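Transcriptional regulator, TetR family (Cytophaga hutchinsonii, PDB 3EUP) probably binds operator DNA as a dimer and regulates transcription, as TetR-family repressors do through an N-terminal helix-turn-helix domain. Local coordinates at residues T12-F15 with I16-T20; G31-L34 with T35-T38. All blocks are in the same frame, centred on the assembly; numbering follows the deposited sequence.

How the contacts relate
Both contacts belong to the N-terminal region that in TetR-family proteins binds DNA, on the same side of the chain's centre, and each is local to its own stretch of backbone. Contact 1 lies in the first half of helix 10-31; contact 2 forms at the start of helix 34-41, which follows it in the chain. Their centres are about 13 Å apart, yet they meet directly: T20 CG2 of contact 1 packs on L37 CD2 of contact 2 at 3.6 Å. The apolar side of helix 10-31 thus rests on that of helix 34-41, while Q14 and E18 of contact 1 and the capping residues S33 and D36 of contact 2 form local polar links.

Contact 1. Residues T12-F15 with I16-T20; sequences TRQF and IIEST
With its CG opposite the backbone nitrogen (chi1 -175°) and a bend at chi2 (60°), Q14 turns its amide toward E18, whose CG lies beside its own nitrogen before the chain runs out extended. Q14 NE2 donates to E18 OE2 at 2.7 Å in a nearly straight bond. The carboxylate oxygen lies in the amide plane but is itself met on its anti side, with the two flat groups turned 71° against each other. A leucine in place of Q14 would probably leave the E18 carboxylate without this N-H donor and less restrained.

One residue further on, S19 OG donates to F15 O at 2.8 Å, while S19 N reaches the same F15 O at 2.9 Å from the other face of the carbonyl plane. S19 OG also sits over one face of the F15 ring, offset toward its rim, 3.3 Å from F15 CZ. R13 extends its chain until the guanidinium presents a face to the I17 methyl, R13 NH1 lying 3.5 Å from I17 CD1. I16 and T20 meet T41 of helix 34-41, and Y65 of helix 55-78 touches Q14, I17 and E18. Q14-E18, R13-I17 and F15-S19 are i to i+4 pairings, the last through a serine hydroxyl bonded to the backbone oxygen, along amphipathic helix 10-31, which corresponds to the first helix of the three-helix DNA-binding domain in TetR-family proteins.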
loop_
_atom_site.group_PDB
_atom_site.type_symbol
_atom_site.label_atom_id
_atom_site.label_comp_id
_atom_site.label_asym_id
_atom_site.label_seq_id
_atom_site.Cartn_x
_atom_site.Cartn_y
_atom_site.Cartn_z
ATOM N N THR A 12 0.961 -13.703 29.705
ATOM C CA THR A 12 2.228 -13.071 29.406
ATOM C C THR A 12 2.396 -12.975 27.895
ATOM O O THR A 12 2.797 -11.920 27.350
ATOM C CB THR A 12 3.391 -13.835 30.051
ATOM O OG1 THR A 12 3.155 -13.924 31.450
ATOM C CG2 THR A 12 4.691 -13.102 29.821
ATOM N N ARG A 13 2.038 -14.070 27.218
ATOM C CA ARG A 13 2.046 -14.137 25.767
ATOM C C ARG A 13 1.195 -13.041 25.136
ATOM O O ARG A 13 1.634 -12.358 24.212
ATOM C CB ARG A 13 1.569 -15.519 25.311
ATOM C CG ARG A 13 1.552 -15.692 23.802
ATOM C CD ARG A 13 1.315 -17.141 23.401
ATOM N NE ARG A 13 1.394 -17.268 21.967
ATOM C CZ ARG A 13 0.450 -16.863 21.128
ATOM N NH1 ARG A 13 -0.692 -16.344 21.575
ATOM N NH2 ARG A 13 0.640 -16.997 19.826
ATOM N N GLN A 14 -0.006 -12.856 25.652
ATOM C CA GLN A 14 -0.905 -11.830 25.146
ATOM C C GLN A 14 -0.405 -10.402 25.413
ATOM O O GLN A 14 -0.510 -9.525 24.556
ATOM C CB GLN A 14 -2.314 -12.021 25.743
ATOM C CG GLN A 14 -3.358 -11.071 25.185
ATOM C CD GLN A 14 -3.546 -11.203 23.679
ATOM O OE1 GLN A 14 -3.324 -12.273 23.086
ATOM N NE2 GLN A 14 -3.957 -10.096 23.040
ATOM N N PHE A 15 0.150 -10.173 26.590
ATOM C CA PHE A 15 0.802 -8.908 26.876
ATOM C C PHE A 15 1.952 -8.621 25.899
ATOM O O PHE A 15 2.130 -7.476 25.481
ATOM C CB PHE A 15 1.332 -8.866 28.323
ATOM C CG PHE A 15 2.212 -7.675 28.598
ATOM C CD1 PHE A 15 1.651 -6.436 28.925
ATOM C CD2 PHE A 15 3.600 -7.788 28.519
ATOM C CE1 PHE A 15 2.473 -5.306 29.143
ATOM C CE2 PHE A 15 4.423 -6.674 28.747
ATOM C CZ PHE A 15 3.854 -5.423 29.053
ATOM N N ILE A 16 2.756 -9.646 25.583
ATOM C CA ILE A 16 3.827 -9.468 24.651
ATOM C C ILE A 16 3.242 -9.027 23.314
ATOM O O ILE A 16 3.757 -8.109 22.696
ATOM C CB ILE A 16 4.695 -10.749 24.379
ATOM C CG1 ILE A 16 5.389 -11.286 25.617
ATOM C CG2 ILE A 16 5.749 -10.428 23.342
ATOM C CD1 ILE A 16 6.110 -10.280 26.329
ATOM N N ILE A 17 2.184 -9.706 22.867
ATOM C CA ILE A 17 1.579 -9.422 21.549
ATOM C C ILE A 17 1.092 -7.985 21.529
ATOM O O ILE A 17 1.437 -7.202 20.623
ATOM C CB ILE A 17 0.438 -10.384 21.212
ATOM C CG1 ILE A 17 0.987 -11.799 20.968
ATOM C CG2 ILE A 17 -0.300 -9.911 19.950
ATOM C CD1 ILE A 17 -0.081 -12.935 21.012
ATOM N N GLU A 18 0.345 -7.625 22.569
ATOM C CA GLU A 18 -0.248 -6.287 22.693
ATOM C C GLU A 18 0.791 -5.175 22.708
ATOM O O GLU A 18 0.588 -4.153 22.089
ATOM C CB GLU A 18 -1.142 -6.217 23.944
ATOM C CG GLU A 18 -2.398 -7.003 23.698
ATOM C CD GLU A 18 -3.283 -7.169 24.871
ATOM O OE1 GLU A 18 -3.067 -6.480 25.921
ATOM O OE2 GLU A 18 -4.210 -8.005 24.705
ATOM N N SER A 19 1.907 -5.402 23.396
ATOM C CA SER A 19 2.938 -4.388 23.584
ATOM C C SER A 19 3.756 -4.205 22.341
ATOM O O SER A 19 4.245 -3.100 22.072
ATOM C CB SER A 19 3.915 -4.817 24.683
ATOM O OG SER A 19 3.242 -4.887 25.903
ATOM N N THR A 20 3.986 -5.300 21.618
ATOM C CA THR A 20 4.919 -5.231 20.515
ATOM C C THR A 20 4.262 -5.050 19.171
ATOM O O THR A 20 4.954 -4.702 18.235
ATOM C CB THR A 20 5.831 -6.466 20.418
ATOM O OG1 THR A 20 5.039 -7.629 20.119
ATOM C CG2 THR A 20 6.618 -6.653 21.749
#

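Contact 2. Residues G31-L34 with T35-T38; sequences GTSL and TDLT
S33 and D36 grip each other at the start of helix 34-41, and the aspartate side chain, followed outward, accounts for most of the grip. D36 CB lies 3.3 Å from S33 O. From there CG turns to the side of its own backbone nitrogen (chi1 -67°), which carries the carboxylate back toward the residue preceding the helix and sets D36 CG against S33 OG, 3.3 Å away. At the tip, D36 OD2 accepts from S33 N at 2.7 Å in an almost linear bond, met on the anti side and 28° out of the carboxylate plane; a weak bond from S33 OG reaches the same oxygen. The other branch, OD1, forms a salt bridge with K27 of helix 10-31, which may further favour the charged form of the acid and ties the cap to the preceding helix.

In the reciprocal bond, S33 OG, placed between its backbone N and carbonyl carbon (chi1 73°), accepts from D36 N at 3.1 Å, satisfying an amide of the first turn. The turn itself is closed by L37 N to S33 O at 3.2 Å and T38 N to L34 O at 2.9 Å.

Apolar contacts flank the capping bonds. T32 CG2 meets L37 CD2 at 3.6 Å, the two side chains crossing at about a right angle, while T32 OG1 bonds to G28 O. L34 CD1 approaches T38 CG2 at 4.0 Å, and I48 of helix 45-48 packs on both L37 and T38. The reciprocal S33-D36 bonds are a capping box, with S33 as N-cap, and they begin the helix that, in TetR-family proteins, is the first of the helix-turn-helix motif.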
loop_
_atom_site.group_PDB
_atom_site.type_symbol
_atom_site.label_atom_id
_atom_site.label_comp_id
_atom_site.label_asym_id
_atom_site.label_seq_id
_atom_site.Cartn_x
_atom_site.Cartn_y
_atom_site.Cartn_z
ATOM N N GLY A 31 12.946 -4.110 10.713
ATOM C CA GLY A 31 13.320 -2.949 11.499
ATOM C C GLY A 31 13.125 -3.112 13.008
ATOM O O GLY A 31 13.498 -2.236 13.797
ATOM N N THR A 32 12.521 -4.222 13.422
ATOM C CA THR A 32 12.228 -4.416 14.834
ATOM C C THR A 32 13.324 -5.262 15.423
ATOM O O THR A 32 13.530 -6.385 14.980
ATOM C CB THR A 32 10.835 -5.068 15.029
ATOM O OG1 THR A 32 9.831 -4.149 14.551
ATOM C CG2 THR A 32 10.565 -5.376 16.512
ATOM N N SER A 33 14.047 -4.703 16.386
ATOM C CA SER A 33 15.180 -5.385 17.029
ATOM C C SER A 33 14.777 -5.938 18.389
ATOM O O SER A 33 13.693 -5.670 18.897
ATOM C CB SER A 33 16.322 -4.399 17.277
ATOM O OG SER A 33 15.976 -3.534 18.356
ATOM N N LEU A 34 15.675 -6.697 18.986
ATOM C CA LEU A 34 15.424 -7.265 20.322
ATOM C C LEU A 34 15.240 -6.187 21.352
ATOM O O LEU A 34 14.369 -6.307 22.213
ATOM C CB LEU A 34 16.565 -8.164 20.754
ATOM C CG LEU A 34 16.458 -8.735 22.177
ATOM C CD1 LEU A 34 15.175 -9.606 22.268
ATOM C CD2 LEU A 34 17.713 -9.498 22.524
ATOM N N THR A 35 16.038 -5.125 21.278
ATOM C CA THR A 35 15.915 -4.071 22.279
ATOM C C THR A 35 14.635 -3.252 22.071
ATOM O O THR A 35 14.107 -2.668 23.014
ATOM C CB THR A 35 17.131 -3.159 22.311
ATOM O OG1 THR A 35 17.104 -2.309 21.167
ATOM C CG2 THR A 35 18.393 -3.967 22.287
ATOM N N ASP A 36 14.123 -3.211 20.847
ATOM C CA ASP A 36 12.793 -2.655 20.615
ATOM C C ASP A 36 11.786 -3.492 21.416
ATOM O O ASP A 36 10.910 -2.943 22.054
ATOM C CB ASP A 36 12.399 -2.690 19.120
ATOM C CG ASP A 36 13.238 -1.757 18.239
ATOM O OD1 ASP A 36 13.608 -0.637 18.690
ATOM O OD2 ASP A 36 13.517 -2.146 17.080
ATOM N N LEU A 37 11.940 -4.817 21.403
ATOM C CA LEU A 37 10.968 -5.714 22.038
ATOM C C LEU A 37 11.029 -5.697 23.573
ATOM O O LEU A 37 9.981 -5.658 24.238
ATOM C CB LEU A 37 11.150 -7.158 21.538
ATOM C CG LEU A 37 10.881 -7.478 20.063
ATOM C CD1 LEU A 37 10.979 -9.014 19.834
ATOM C CD2 LEU A 37 9.534 -6.935 19.626
ATOM N N THR A 38 12.246 -5.753 24.122
ATOM C CA THR A 38 12.451 -5.683 25.551
ATOM C C THR A 38 12.082 -4.289 26.078
ATOM O O THR A 38 11.589 -4.194 27.187
ATOM C CB THR A 38 13.896 -6.071 25.979
ATOM O OG1 THR A 38 14.835 -5.138 25.435
ATOM C CG2 THR A 38 14.254 -7.456 25.516
#